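Mll8374 protein (Mesorhizobium loti, PDB 3B5E) probably hydrolyses carboxylic esters, as a carboxylesterase of the alpha/beta-hydrolase fold. Local coordinates at residues S127-H132 against T181-H186; L142-V147 against P177-L182; H112-G117 against V136-L141; R160-A165 against D191-P196. All coordinates share one frame; numbering follows the deposited sequence.

Contact 1: S127-H132 against T181-H186; sequences SLMLLH and TLLSRH. With EDO (1,2-ethanediol), chain G.
Leu130 and His186 mark the nearest backbone approach of 127-132 to 181-186, with their CA atoms 8.7 Å apart. The helical parts of the two segments run roughly parallel, inclined by 34°. Both helices lie on the same face of the central sheet of an alpha/beta-hydrolase fold, with axes 12.0 Å apart, so long side chains span the gap. Leu130 does most of the bridging. Its CG stands anti to the carbonyl carbon (chi1 -71°), and the two methyls part from there. CD2 sits over one face of the His186 imidazole, 4.2 Å from the ring centroid and 13° off its normal, a CH-pi contact with the two side chains crossing at about a right angle. Leu130 CD1 turns instead to Leu182 CD2, at 4.2 Å. The imidazole is bonded at both nitrogens in this crystal: ND1 to the carbonyl of Thr154, and His186 NE2, at 2.6 Å, to O1 of an ethanediol, probably from the crystallisation liquor, with O1 at the ring edge in its plane. Thr154 also reaches back to the first helix, where its hydroxyl is bonded to Leu130 O, and one loop residue thereby ties both helix ends. With an alanine here in place of His186, Leu130 CD2 would probably lose the flat surface beneath it, and Thr154 O its imidazole partner. Deeper in, toward Thr161 of the sheet, the selenomethionine Met129 extends its terminal CE to within 4.2 Å of Leu183 CD2.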
loop_
_atom_site.group_PDB
_atom_site.type_symbol
_atom_site.label_atom_id
_atom_site.label_comp_id
_atom_site.label_asym_id
_atom_site.label_seq_id
_atom_site.Cartn_x
_atom_site.Cartn_y
_atom_site.Cartn_z
ATOM N N SER A 127 -7.043 4.509 1.731
ATOM C CA SER A 127 -8.052 5.313 1.018
ATOM C C SER A 127 -8.775 4.525 -0.077
ATOM O O SER A 127 -9.971 4.690 -0.279
ATOM C CB SER A 127 -7.384 6.548 0.399
ATOM O OG SER A 127 -6.929 7.369 1.433
ATOM N N LEU A 128 -8.006 3.694 -0.786
ATOM C CA LEU A 128 -8.540 2.832 -1.818
ATOM C C LEU A 128 -9.582 1.898 -1.221
ATOM O O LEU A 128 -10.663 1.730 -1.791
ATOM C CB LEU A 128 -7.410 2.065 -2.507
ATOM C CG LEU A 128 -7.763 1.087 -3.636
ATOM C CD1 LEU A 128 -8.417 1.793 -4.851
ATOM C CD2 LEU A 128 -6.511 0.291 -4.013
HETATM N N MSE A 129 -9.254 1.273 -0.089
HETATM C CA MSE A 129 -10.211 0.390 0.605
HETATM C C MSE A 129 -11.527 1.095 0.953
HETATM O O MSE A 129 -12.596 0.519 0.802
HETATM C CB MSE A 129 -9.612 -0.183 1.905
HETATM C CG MSE A 129 -8.461 -1.149 1.692
HETATM SE SE MSE A 129 -7.538 -1.522 3.416
HETATM C CE MSE A 129 -9.080 -1.786 4.409
ATOM N N LEU A 130 -11.436 2.340 1.416
ATOM C CA LEU A 130 -12.606 3.057 1.910
ATOM C C LEU A 130 -13.417 3.687 0.802
ATOM O O LEU A 130 -14.633 3.780 0.903
ATOM C CB LEU A 130 -12.171 4.098 2.931
ATOM C CG LEU A 130 -11.709 3.478 4.260
ATOM C CD1 LEU A 130 -10.838 4.471 4.995
ATOM C CD2 LEU A 130 -12.909 3.012 5.101
ATOM N N LEU A 131 -12.753 4.072 -0.277
ATOM C CA LEU A 131 -13.406 4.771 -1.368
ATOM C C LEU A 131 -13.816 3.853 -2.540
ATOM O O LEU A 131 -14.734 4.200 -3.278
ATOM C CB LEU A 131 -12.507 5.895 -1.870
ATOM C CG LEU A 131 -12.204 7.060 -0.915
ATOM C CD1 LEU A 131 -11.105 7.944 -1.470
ATOM C CD2 LEU A 131 -13.453 7.938 -0.613
ATOM N N HIS A 132 -13.138 2.714 -2.720
ATOM C CA HIS A 132 -13.353 1.835 -3.858
ATOM C C HIS A 132 -13.375 0.413 -3.401
ATOM O O HIS A 132 -12.436 -0.319 -3.639
ATOM C CB HIS A 132 -12.278 2.047 -4.901
ATOM C CG HIS A 132 -12.303 3.426 -5.459
ATOM N ND1 HIS A 132 -13.171 3.799 -6.454
ATOM C CD2 HIS A 132 -11.649 4.553 -5.088
ATOM C CE1 HIS A 132 -13.005 5.085 -6.720
ATOM N NE2 HIS A 132 -12.111 5.572 -5.885
ATOM N N THR A 181 -8.980 1.980 15.010
ATOM C CA THR A 181 -10.372 2.184 15.368
ATOM C C THR A 181 -11.225 2.328 14.098
ATOM O O THR A 181 -12.278 1.664 13.938
ATOM C CB THR A 181 -10.514 3.419 16.309
ATOM O OG1 THR A 181 -9.938 3.087 17.575
ATOM C CG2 THR A 181 -12.017 3.812 16.514
ATOM N N LEU A 182 -10.772 3.177 13.195
ATOM C CA LEU A 182 -11.510 3.440 11.955
ATOM C C LEU A 182 -11.726 2.171 11.127
ATOM O O LEU A 182 -12.843 1.871 10.719
ATOM C CB LEU A 182 -10.753 4.480 11.127
ATOM C CG LEU A 182 -11.366 4.906 9.797
ATOM C CD1 LEU A 182 -12.607 5.711 10.044
ATOM C CD2 LEU A 182 -10.320 5.685 8.977
ATOM N N LEU A 183 -10.651 1.438 10.847
ATOM C CA LEU A 183 -10.737 0.275 9.968
ATOM C C LEU A 183 -11.546 -0.840 10.643
ATOM O O LEU A 183 -12.358 -1.483 9.993
ATOM C CB LEU A 183 -9.349 -0.191 9.543
ATOM C CG LEU A 183 -8.521 0.822 8.712
ATOM C CD1 LEU A 183 -7.096 0.295 8.412
ATOM C CD2 LEU A 183 -9.220 1.198 7.403
ATOM N N SER A 184 -11.320 -1.027 11.946
ATOM C CA SER A 184 -12.092 -1.960 12.768
ATOM C C SER A 184 -13.581 -1.647 12.705
ATOM O O SER A 184 -14.390 -2.523 12.412
ATOM C CB SER A 184 -11.623 -1.933 14.234
ATOM O OG SER A 184 -12.229 -2.992 14.962
ATOM N N ARG A 185 -13.935 -0.393 12.962
ATOM C CA ARG A 185 -15.333 0.026 12.943
ATOM C C ARG A 185 -16.003 -0.261 11.604
ATOM O O ARG A 185 -17.188 -0.593 11.579
ATOM C CB ARG A 185 -15.505 1.507 13.264
ATOM C CG ARG A 185 -15.333 1.855 14.736
ATOM C CD ARG A 185 -15.408 3.353 14.966
ATOM N NE ARG A 185 -16.606 3.941 14.376
ATOM N N HIS A 186 -15.249 -0.185 10.513
ATOM C CA HIS A 186 -15.803 -0.437 9.192
ATOM C C HIS A 186 -15.826 -1.912 8.832
ATOM O O HIS A 186 -16.298 -2.294 7.770
ATOM C CB HIS A 186 -15.050 0.368 8.146
ATOM C CG HIS A 186 -15.449 1.803 8.123
ATOM N ND1 HIS A 186 -16.360 2.303 7.222
ATOM C CD2 HIS A 186 -15.110 2.835 8.932
ATOM C CE1 HIS A 186 -16.541 3.589 7.461
ATOM N NE2 HIS A 186 -15.790 3.936 8.489
HETATM C C1 EDO G . -16.687 6.507 10.741
HETATM O O1 EDO G . -15.964 6.364 9.517
HETATM C C2 EDO G . -15.730 6.242 11.875
HETATM O O2 EDO G . -15.825 4.848 12.148
#

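Contact 2: L142-V147 against P177-L182; sequences LRPMPV and PALVTL. With EDO (1,2-ethanediol), chain I.
Pro146 brings the loop 142-147 closest to helix 177-182, its CA lying 5.6 Å from that of Leu179. No hydrogen bond crosses between the segments; Leu179 meets the loop through carbon contacts. Its CG is anti to the backbone N (chi1 -168°), which carries one branch onto the Pro144 ring, where Leu179 CD2 meets Pro144 CG at 3.5 Å. That is a close fit for two carbons, the two side chains crossing at about a right angle. Pro146 lies against the helix backbone: its CG is 3.9 Å from Leu179 N and 4.1 Å from Ala178 CB. Between the two prolines the selenomethionine Met145 directs its CB away from the helix, and its CG comes 3.6 Å from O2 of a bound ethanediol. Ethanediol O2 donates to Arg143 O at 2.7 Å, while the same ethanediol is hydrogen-bonded to Ser119 and Asn123; Asn123 OD1 in turn takes a bond from Met145 N. The loop thus has one side packed on the helix and the other facing the ethanediol site beside Ser119, the probable nucleophile, an arrangement consistent with the active-site rim of an alpha/beta-hydrolase esterase.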
loop_
_atom_site.group_PDB
_atom_site.type_symbol
_atom_site.label_atom_id
_atom_site.label_comp_id
_atom_site.label_asym_id
_atom_site.label_seq_id
_atom_site.Cartn_x
_atom_site.Cartn_y
_atom_site.Cartn_z
ATOM N N LEU A 142 2.448 0.059 6.210
ATOM C CA LEU A 142 3.658 0.314 6.994
ATOM C C LEU A 142 3.720 1.809 7.303
ATOM O O LEU A 142 3.741 2.633 6.381
ATOM C CB LEU A 142 4.894 -0.131 6.237
ATOM C CG LEU A 142 4.920 -1.594 5.785
ATOM C CD1 LEU A 142 6.274 -1.917 5.131
ATOM C CD2 LEU A 142 4.584 -2.544 6.937
ATOM N N ARG A 143 3.718 2.141 8.596
ATOM C CA ARG A 143 3.722 3.530 9.092
ATOM C C ARG A 143 2.602 4.420 8.507
ATOM O O ARG A 143 2.874 5.505 8.011
ATOM C CB ARG A 143 5.076 4.189 8.907
ATOM C CG ARG A 143 6.277 3.317 9.200
ATOM C CD ARG A 143 6.389 2.934 10.680
ATOM N NE ARG A 143 7.645 2.216 10.830
ATOM C CZ ARG A 143 7.810 0.930 10.548
ATOM N NH1 ARG A 143 6.790 0.147 10.211
ATOM N NH2 ARG A 143 9.010 0.402 10.638
ATOM N N PRO A 144 1.322 3.966 8.577
ATOM C CA PRO A 144 0.207 4.705 8.031
ATOM C C PRO A 144 -0.403 5.702 9.027
ATOM O O PRO A 144 -0.050 5.709 10.187
ATOM C CB PRO A 144 -0.815 3.601 7.762
ATOM C CG PRO A 144 -0.562 2.667 8.964
ATOM C CD PRO A 144 0.887 2.687 9.178
HETATM N N MSE A 145 -1.315 6.526 8.536
HETATM C CA MSE A 145 -2.121 7.426 9.342
HETATM C C MSE A 145 -3.438 7.659 8.622
HETATM O O MSE A 145 -3.522 7.408 7.435
HETATM C CB MSE A 145 -1.387 8.760 9.594
HETATM C CG MSE A 145 -1.226 9.654 8.376
HETATM SE SE MSE A 145 -0.463 11.357 8.859
HETATM C CE MSE A 145 -1.941 12.104 9.900
ATOM N N PRO A 146 -4.487 8.116 9.344
ATOM C CA PRO A 146 -5.695 8.562 8.657
ATOM C C PRO A 146 -5.419 9.829 7.852
ATOM O O PRO A 146 -4.684 10.708 8.307
ATOM C CB PRO A 146 -6.692 8.856 9.809
ATOM C CG PRO A 146 -6.098 8.161 11.034
ATOM C CD PRO A 146 -4.612 8.243 10.810
ATOM N N VAL A 147 -5.978 9.872 6.647
ATOM C CA VAL A 147 -5.777 10.988 5.698
ATOM C C VAL A 147 -7.070 11.567 5.116
ATOM O O VAL A 147 -7.051 12.662 4.560
ATOM C CB VAL A 147 -4.833 10.597 4.525
ATOM C CG1 VAL A 147 -3.460 10.173 5.061
ATOM C CG2 VAL A 147 -5.412 9.461 3.623
ATOM N N PRO A 177 -3.526 4.535 16.613
ATOM C CA PRO A 177 -4.768 4.090 17.238
ATOM C C PRO A 177 -6.035 4.525 16.487
ATOM O O PRO A 177 -6.938 3.695 16.297
ATOM C CB PRO A 177 -4.666 4.680 18.653
ATOM C CG PRO A 177 -3.200 4.632 18.925
ATOM C CD PRO A 177 -2.582 5.061 17.626
ATOM N N ALA A 178 -6.071 5.775 16.002
ATOM C CA ALA A 178 -7.252 6.272 15.279
ATOM C C ALA A 178 -7.524 5.436 14.009
ATOM O O ALA A 178 -8.676 5.129 13.693
ATOM C CB ALA A 178 -7.090 7.772 14.950
ATOM N N LEU A 179 -6.455 5.044 13.308
ATOM C CA LEU A 179 -6.596 4.235 12.095
ATOM C C LEU A 179 -7.114 2.848 12.428
ATOM O O LEU A 179 -7.947 2.311 11.702
ATOM C CB LEU A 179 -5.262 4.128 11.353
ATOM C CG LEU A 179 -5.350 3.559 9.942
ATOM C CD1 LEU A 179 -6.320 4.366 9.000
ATOM C CD2 LEU A 179 -3.914 3.415 9.396
ATOM N N VAL A 180 -6.589 2.252 13.498
ATOM C CA VAL A 180 -7.068 0.931 13.970
ATOM C C VAL A 180 -8.568 0.950 14.291
ATOM O O VAL A 180 -9.298 0.054 13.889
ATOM C CB VAL A 180 -6.280 0.415 15.212
ATOM C CG1 VAL A 180 -6.971 -0.836 15.810
ATOM C CG2 VAL A 180 -4.814 0.149 14.800
ATOM N N THR A 181 -8.980 1.980 15.010
ATOM C CA THR A 181 -10.372 2.184 15.368
ATOM C C THR A 181 -11.225 2.328 14.098
ATOM O O THR A 181 -12.278 1.664 13.938
ATOM C CB THR A 181 -10.514 3.419 16.309
ATOM O OG1 THR A 181 -9.938 3.087 17.575
ATOM C CG2 THR A 181 -12.017 3.812 16.514
ATOM N N LEU A 182 -10.772 3.177 13.195
ATOM C CA LEU A 182 -11.510 3.440 11.955
ATOM C C LEU A 182 -11.726 2.171 11.127
ATOM O O LEU A 182 -12.843 1.871 10.719
ATOM C CB LEU A 182 -10.753 4.480 11.127
ATOM C CG LEU A 182 -11.366 4.906 9.797
ATOM C CD1 LEU A 182 -12.607 5.711 10.044
ATOM C CD2 LEU A 182 -10.320 5.685 8.977
HETATM C C1 EDO I . 2.353 10.035 6.339
HETATM O O1 EDO I . 2.963 9.657 5.118
HETATM C C2 EDO I . 2.589 8.962 7.393
HETATM O O2 EDO I . 1.685 7.838 7.314
#

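Contact 3: H112-G117 against V136-L141; sequences HATFLG and VRLAAL
Phe115 pairs with Ala139 at the middle of two neighbouring parallel strands, and its side chain reaches back over the residues leading into the second one. CB starts 3.9 Å from Leu138 O. The ring then leaves with CG anti to the carbonyl carbon (chi1 -71°), passing under Val136. CD1 is 3.9 Å from Val136 CG2, and CE1, one atom further out, is 4.1 Å from the same methyl. This is a CH-pi contact: CG2 stands over the face, 14° off the ring normal and displaced toward the rim. Leu138 O lies at the ring edge, close to its plane. Beyond the two segments the ring stacks with Phe34 of the strand on the other side of 113-118, and Val125 of the connecting helix packs on it.

Below the side chains the backbones are tied in parallel register. Phe115 N donates to Leu138 O at 2.9 Å, Ala140 N returns the bond to Phe115 O at 2.8 Å, and Gly117 N reaches Ala140 O at 3.0 Å, with the donor almost in line with the carbonyl. Just before the second strand begins, a water makes the link: it donates to Ala113 O at 2.6 Å and accepts from Arg137 N at 2.7 Å. Helix 120-131 joins the two strands in a beta-alpha-beta crossover. Three cross-strand bonds and a water satisfy the backbone groups named, under apolar cover, and the strand is held firmly up to Gly117, the first glycine of the probable nucleophile elbow.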
loop_
_atom_site.group_PDB
_atom_site.type_symbol
_atom_site.label_atom_id
_atom_site.label_comp_id
_atom_site.label_asym_id
_atom_site.label_seq_id
_atom_site.Cartn_x
_atom_site.Cartn_y
_atom_site.Cartn_z
ATOM N N HIS A 112 -5.754 -13.223 -4.861
ATOM C CA HIS A 112 -4.481 -13.686 -4.331
ATOM C C HIS A 112 -3.492 -12.522 -4.244
ATOM O O HIS A 112 -2.275 -12.723 -4.301
ATOM C CB HIS A 112 -3.940 -14.832 -5.207
ATOM C CG HIS A 112 -4.682 -16.119 -5.028
ATOM N ND1 HIS A 112 -4.225 -17.133 -4.214
ATOM C CD2 HIS A 112 -5.870 -16.539 -5.524
ATOM C CE1 HIS A 112 -5.089 -18.132 -4.236
ATOM N NE2 HIS A 112 -6.096 -17.796 -5.022
ATOM N N ALA A 113 -4.010 -11.304 -4.117
ATOM C CA ALA A 113 -3.169 -10.125 -4.166
ATOM C C ALA A 113 -3.155 -9.434 -2.798
ATOM O O ALA A 113 -4.162 -9.440 -2.104
ATOM C CB ALA A 113 -3.675 -9.193 -5.214
ATOM N N THR A 114 -2.001 -8.877 -2.432
ATOM C CA THR A 114 -1.811 -8.034 -1.250
ATOM C C THR A 114 -1.351 -6.682 -1.717
ATOM O O THR A 114 -0.527 -6.585 -2.632
ATOM C CB THR A 114 -0.739 -8.575 -0.285
ATOM O OG1 THR A 114 -1.112 -9.889 0.126
ATOM C CG2 THR A 114 -0.563 -7.641 0.990
ATOM N N PHE A 115 -1.911 -5.650 -1.099
ATOM C CA PHE A 115 -1.515 -4.282 -1.353
ATOM C C PHE A 115 -0.595 -3.863 -0.199
ATOM O O PHE A 115 -1.038 -3.767 0.925
ATOM C CB PHE A 115 -2.740 -3.394 -1.511
ATOM C CG PHE A 115 -3.483 -3.642 -2.784
ATOM C CD1 PHE A 115 -4.241 -4.796 -2.957
ATOM C CD2 PHE A 115 -3.390 -2.736 -3.847
ATOM C CE1 PHE A 115 -4.913 -5.036 -4.160
ATOM C CE2 PHE A 115 -4.043 -2.982 -5.046
ATOM C CZ PHE A 115 -4.808 -4.134 -5.200
ATOM N N LEU A 116 0.678 -3.632 -0.519
ATOM C CA LEU A 116 1.726 -3.265 0.448
ATOM C C LEU A 116 2.183 -1.823 0.201
ATOM O O LEU A 116 2.843 -1.542 -0.807
ATOM C CB LEU A 116 2.909 -4.250 0.348
ATOM C CG LEU A 116 4.208 -3.962 1.144
ATOM C CD1 LEU A 116 3.983 -4.118 2.678
ATOM C CD2 LEU A 116 5.402 -4.805 0.664
ATOM N N GLY A 117 1.851 -0.923 1.142
ATOM C CA GLY A 117 2.207 0.488 1.054
ATOM C C GLY A 117 3.071 0.913 2.223
ATOM O O GLY A 117 2.962 0.392 3.345
ATOM N N VAL A 136 -9.443 -4.386 -2.883
ATOM C CA VAL A 136 -8.496 -4.867 -1.886
ATOM C C VAL A 136 -9.110 -5.965 -1.010
ATOM O O VAL A 136 -10.219 -5.808 -0.496
ATOM C CB VAL A 136 -7.956 -3.695 -1.051
ATOM C CG1 VAL A 136 -6.916 -4.185 -0.019
ATOM C CG2 VAL A 136 -7.343 -2.631 -1.968
ATOM N N ARG A 137 -8.392 -7.091 -0.893
ATOM C CA ARG A 137 -8.707 -8.179 0.051
ATOM C C ARG A 137 -7.696 -8.299 1.203
ATOM O O ARG A 137 -8.040 -8.768 2.278
ATOM C CB ARG A 137 -8.732 -9.540 -0.655
ATOM C CG ARG A 137 -9.982 -9.832 -1.480
ATOM C CD ARG A 137 -9.978 -9.114 -2.843
ATOM N NE ARG A 137 -10.723 -9.847 -3.883
ATOM C CZ ARG A 137 -11.032 -9.358 -5.090
ATOM N NH1 ARG A 137 -10.698 -8.115 -5.429
ATOM N NH2 ARG A 137 -11.696 -10.113 -5.969
ATOM N N LEU A 138 -6.463 -7.879 0.944
ATOM C CA LEU A 138 -5.342 -7.999 1.872
ATOM C C LEU A 138 -4.498 -6.745 1.737
ATOM O O LEU A 138 -4.112 -6.385 0.626
ATOM C CB LEU A 138 -4.474 -9.218 1.532
ATOM C CG LEU A 138 -4.996 -10.658 1.697
ATOM C CD1 LEU A 138 -3.903 -11.663 1.310
ATOM C CD2 LEU A 138 -5.474 -10.913 3.121
ATOM N N ALA A 139 -4.243 -6.062 2.853
ATOM C CA ALA A 139 -3.457 -4.835 2.845
ATOM C C ALA A 139 -2.425 -4.879 3.967
ATOM O O ALA A 139 -2.745 -5.273 5.084
ATOM C CB ALA A 139 -4.332 -3.619 3.030
ATOM N N ALA A 140 -1.209 -4.465 3.657
ATOM C CA ALA A 140 -0.119 -4.335 4.635
ATOM C C ALA A 140 0.297 -2.866 4.603
ATOM O O ALA A 140 0.795 -2.368 3.572
ATOM C CB ALA A 140 1.045 -5.227 4.308
ATOM N N LEU A 141 0.059 -2.181 5.730
ATOM C CA LEU A 141 0.188 -0.749 5.817
ATOM C C LEU A 141 1.347 -0.426 6.767
ATOM O O LEU A 141 1.232 -0.602 7.988
ATOM C CB LEU A 141 -1.107 -0.108 6.361
ATOM C CG LEU A 141 -2.429 -0.442 5.641
ATOM C CD1 LEU A 141 -3.593 0.275 6.297
ATOM C CD2 LEU A 141 -2.408 -0.122 4.155
HETATM O O HOH W 1 -6.119 -7.668 -2.240
#

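Contact 4: R160-A165 against D191-P196; sequences RTLIIA and DARIIP
Leu162 and Asp191 run alongside each other, both projecting from the same face. Leu162 CG is anti to its backbone N (chi1 169°), which brings CD1 to the neighbouring strand, 4.0 Å from Asp191 CG. The same methyl reaches Arg193, 4.2 Å from its CG, and comes at the guanidinium obliquely. Asp191 and Arg193, two residues apart on one strand, are locked together on this face in a side-on grip. Arg193 NE donates to Asp191 OD1 at 2.8 Å and Arg193 NH2 to Asp191 OD2 at 3.0 Å, a salt bridge on the syn side of the carboxylate. OD1 lies in the guanidinium plane, whereas NE is tilted 27° out of that of the carboxylate. With an alanine at Asp191, the Arg193 guanidinium would probably be left without its countercharge and free to swing off Leu162. Ile164 and Ile195 cross obliquely, CG2 of the first meeting CG1 of the second at 3.8 Å. Trp212 and Ile208 of helix 203-214 cover parts of this face.

The reverse face, with Ile163, Ala165, Ala192 and Ile194, is apolar. Ile163 and Ala192 set their CB atoms 4.0 Å apart, and Val176 and Val180 of helix 176-185 pack here. Five backbone bonds zip the strands, from Asp191 N on Thr161 O at 2.8 Å to Ile195 N on Ala165 O at 3.0 Å. Strand, helix 176-185 and strand thus form a beta-alpha-beta unit, with 189-195 as the outermost strand and helices on both faces, as in the three-layer sandwich of alpha/beta hydrolases.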
loop_
_atom_site.group_PDB
_atom_site.type_symbol
_atom_site.label_atom_id
_atom_site.label_comp_id
_atom_site.label_asym_id
_atom_site.label_seq_id
_atom_site.Cartn_x
_atom_site.Cartn_y
_atom_site.Cartn_z
ATOM N N ARG A 160 -8.556 -8.385 5.493
ATOM C CA ARG A 160 -7.522 -8.421 6.492
ATOM C C ARG A 160 -6.511 -7.316 6.215
ATOM O O ARG A 160 -5.946 -7.227 5.098
ATOM C CB ARG A 160 -6.823 -9.775 6.480
ATOM C CG ARG A 160 -7.710 -10.935 6.906
ATOM C CD ARG A 160 -6.986 -12.273 6.550
ATOM N NE ARG A 160 -5.821 -12.528 7.429
ATOM C CZ ARG A 160 -4.532 -12.703 7.077
ATOM N NH1 ARG A 160 -4.079 -12.669 5.822
ATOM N NH2 ARG A 160 -3.664 -12.927 8.041
ATOM N N THR A 161 -6.267 -6.510 7.244
ATOM C CA THR A 161 -5.324 -5.420 7.186
ATOM C C THR A 161 -4.271 -5.612 8.275
ATOM O O THR A 161 -4.611 -5.867 9.441
ATOM C CB THR A 161 -6.033 -4.086 7.405
ATOM O OG1 THR A 161 -7.242 -4.059 6.630
ATOM C CG2 THR A 161 -5.124 -2.936 7.000
ATOM N N LEU A 162 -3.000 -5.535 7.881
ATOM C CA LEU A 162 -1.892 -5.492 8.795
ATOM C C LEU A 162 -1.418 -4.022 8.847
ATOM O O LEU A 162 -1.307 -3.377 7.803
ATOM C CB LEU A 162 -0.761 -6.412 8.310
ATOM C CG LEU A 162 0.572 -6.303 9.010
ATOM C CD1 LEU A 162 0.561 -6.884 10.456
ATOM C CD2 LEU A 162 1.627 -6.985 8.138
ATOM N N ILE A 163 -1.150 -3.518 10.063
ATOM C CA ILE A 163 -0.561 -2.198 10.304
ATOM C C ILE A 163 0.707 -2.399 11.109
ATOM O O ILE A 163 0.706 -3.171 12.110
ATOM C CB ILE A 163 -1.555 -1.258 11.068
ATOM C CG1 ILE A 163 -2.766 -0.931 10.188
ATOM C CG2 ILE A 163 -0.823 -0.006 11.590
ATOM C CD1 ILE A 163 -3.922 -0.306 10.965
ATOM N N ILE A 164 1.817 -1.792 10.664
ATOM C CA ILE A 164 3.028 -1.789 11.469
ATOM C C ILE A 164 3.461 -0.370 11.765
ATOM O O ILE A 164 3.821 0.385 10.849
ATOM C CB ILE A 164 4.174 -2.517 10.805
ATOM C CG1 ILE A 164 3.728 -3.884 10.294
ATOM C CG2 ILE A 164 5.377 -2.634 11.815
ATOM C CD1 ILE A 164 4.877 -4.737 9.763
ATOM N N ALA A 165 3.357 -0.011 13.047
ATOM C CA ALA A 165 3.726 1.280 13.594
ATOM C C ALA A 165 5.114 1.199 14.160
ATOM O O ALA A 165 5.555 0.176 14.689
ATOM C CB ALA A 165 2.753 1.701 14.708
ATOM N N ASP A 191 -4.794 -6.406 12.190
ATOM C CA ASP A 191 -3.701 -6.902 12.978
ATOM C C ASP A 191 -2.683 -5.783 13.015
ATOM O O ASP A 191 -2.018 -5.543 12.029
ATOM C CB ASP A 191 -3.091 -8.100 12.274
ATOM C CG ASP A 191 -1.968 -8.700 13.032
ATOM O OD1 ASP A 191 -1.519 -8.110 14.027
ATOM O OD2 ASP A 191 -1.519 -9.797 12.614
ATOM N N ALA A 192 -2.600 -5.079 14.146
ATOM C CA ALA A 192 -1.717 -3.913 14.295
ATOM C C ALA A 192 -0.585 -4.187 15.300
ATOM O O ALA A 192 -0.827 -4.735 16.405
ATOM C CB ALA A 192 -2.518 -2.677 14.710
ATOM N N ARG A 193 0.635 -3.876 14.850
ATOM C CA ARG A 193 1.880 -4.094 15.597
ATOM C C ARG A 193 2.573 -2.772 15.850
ATOM O O ARG A 193 2.464 -1.832 15.050
ATOM C CB ARG A 193 2.880 -4.989 14.828
ATOM C CG ARG A 193 2.305 -6.226 14.246
ATOM C CD ARG A 193 1.771 -7.170 15.289
ATOM N NE ARG A 193 1.178 -8.337 14.664
ATOM C CZ ARG A 193 1.865 -9.429 14.331
ATOM N NH1 ARG A 193 3.141 -9.565 14.637
ATOM N NH2 ARG A 193 1.247 -10.422 13.718
ATOM N N ILE A 194 3.289 -2.710 16.966
ATOM C CA ILE A 194 4.256 -1.640 17.236
ATOM C C ILE A 194 5.599 -2.319 17.387
ATOM O O ILE A 194 5.710 -3.245 18.199
ATOM C CB ILE A 194 3.966 -0.857 18.539
ATOM C CG1 ILE A 194 2.592 -0.177 18.530
ATOM C CG2 ILE A 194 5.076 0.188 18.794
ATOM C CD1 ILE A 194 2.054 0.250 19.948
ATOM N N ILE A 195 6.607 -1.872 16.623
ATOM C CA ILE A 195 7.955 -2.444 16.666
ATOM C C ILE A 195 8.886 -1.341 17.151
ATOM O O ILE A 195 8.474 -0.180 17.190
ATOM C CB ILE A 195 8.383 -3.092 15.291
ATOM C CG1 ILE A 195 8.387 -2.093 14.116
ATOM C CG2 ILE A 195 7.494 -4.316 14.958
ATOM C CD1 ILE A 195 9.162 -2.625 12.811
ATOM N N PRO A 196 10.087 -1.685 17.615
ATOM C CA PRO A 196 10.989 -0.635 18.150
ATOM C C PRO A 196 11.498 0.400 17.141
ATOM O O PRO A 196 12.008 1.446 17.548
ATOM C CB PRO A 196 12.155 -1.438 18.756
ATOM C CG PRO A 196 11.558 -2.835 18.986
ATOM C CD PRO A 196 10.609 -3.043 17.860
#

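How the contacts relate
Contacts 3 and 4 lie within the central sheet, their centres about 13 Å apart, and are joined where strand 138-142 pairs with strand 160-166. Contacts 1 and 2, about 10 Å apart between centres, share helix 176-185 and sit on one side of that sheet; Met129 and Leu183 reach down to Thr161, linking contact 1 to contact 4. Along the chain contact 3 opens first and contact 1 opens before it closes; contact 2 opens next, then contact 4, and contacts 2, 1 and 4 close in that order. Successive beta-alpha-beta units are thereby interlocked, bringing the loops after strands 113-118 and 138-142 together beside the probable catalytic serine.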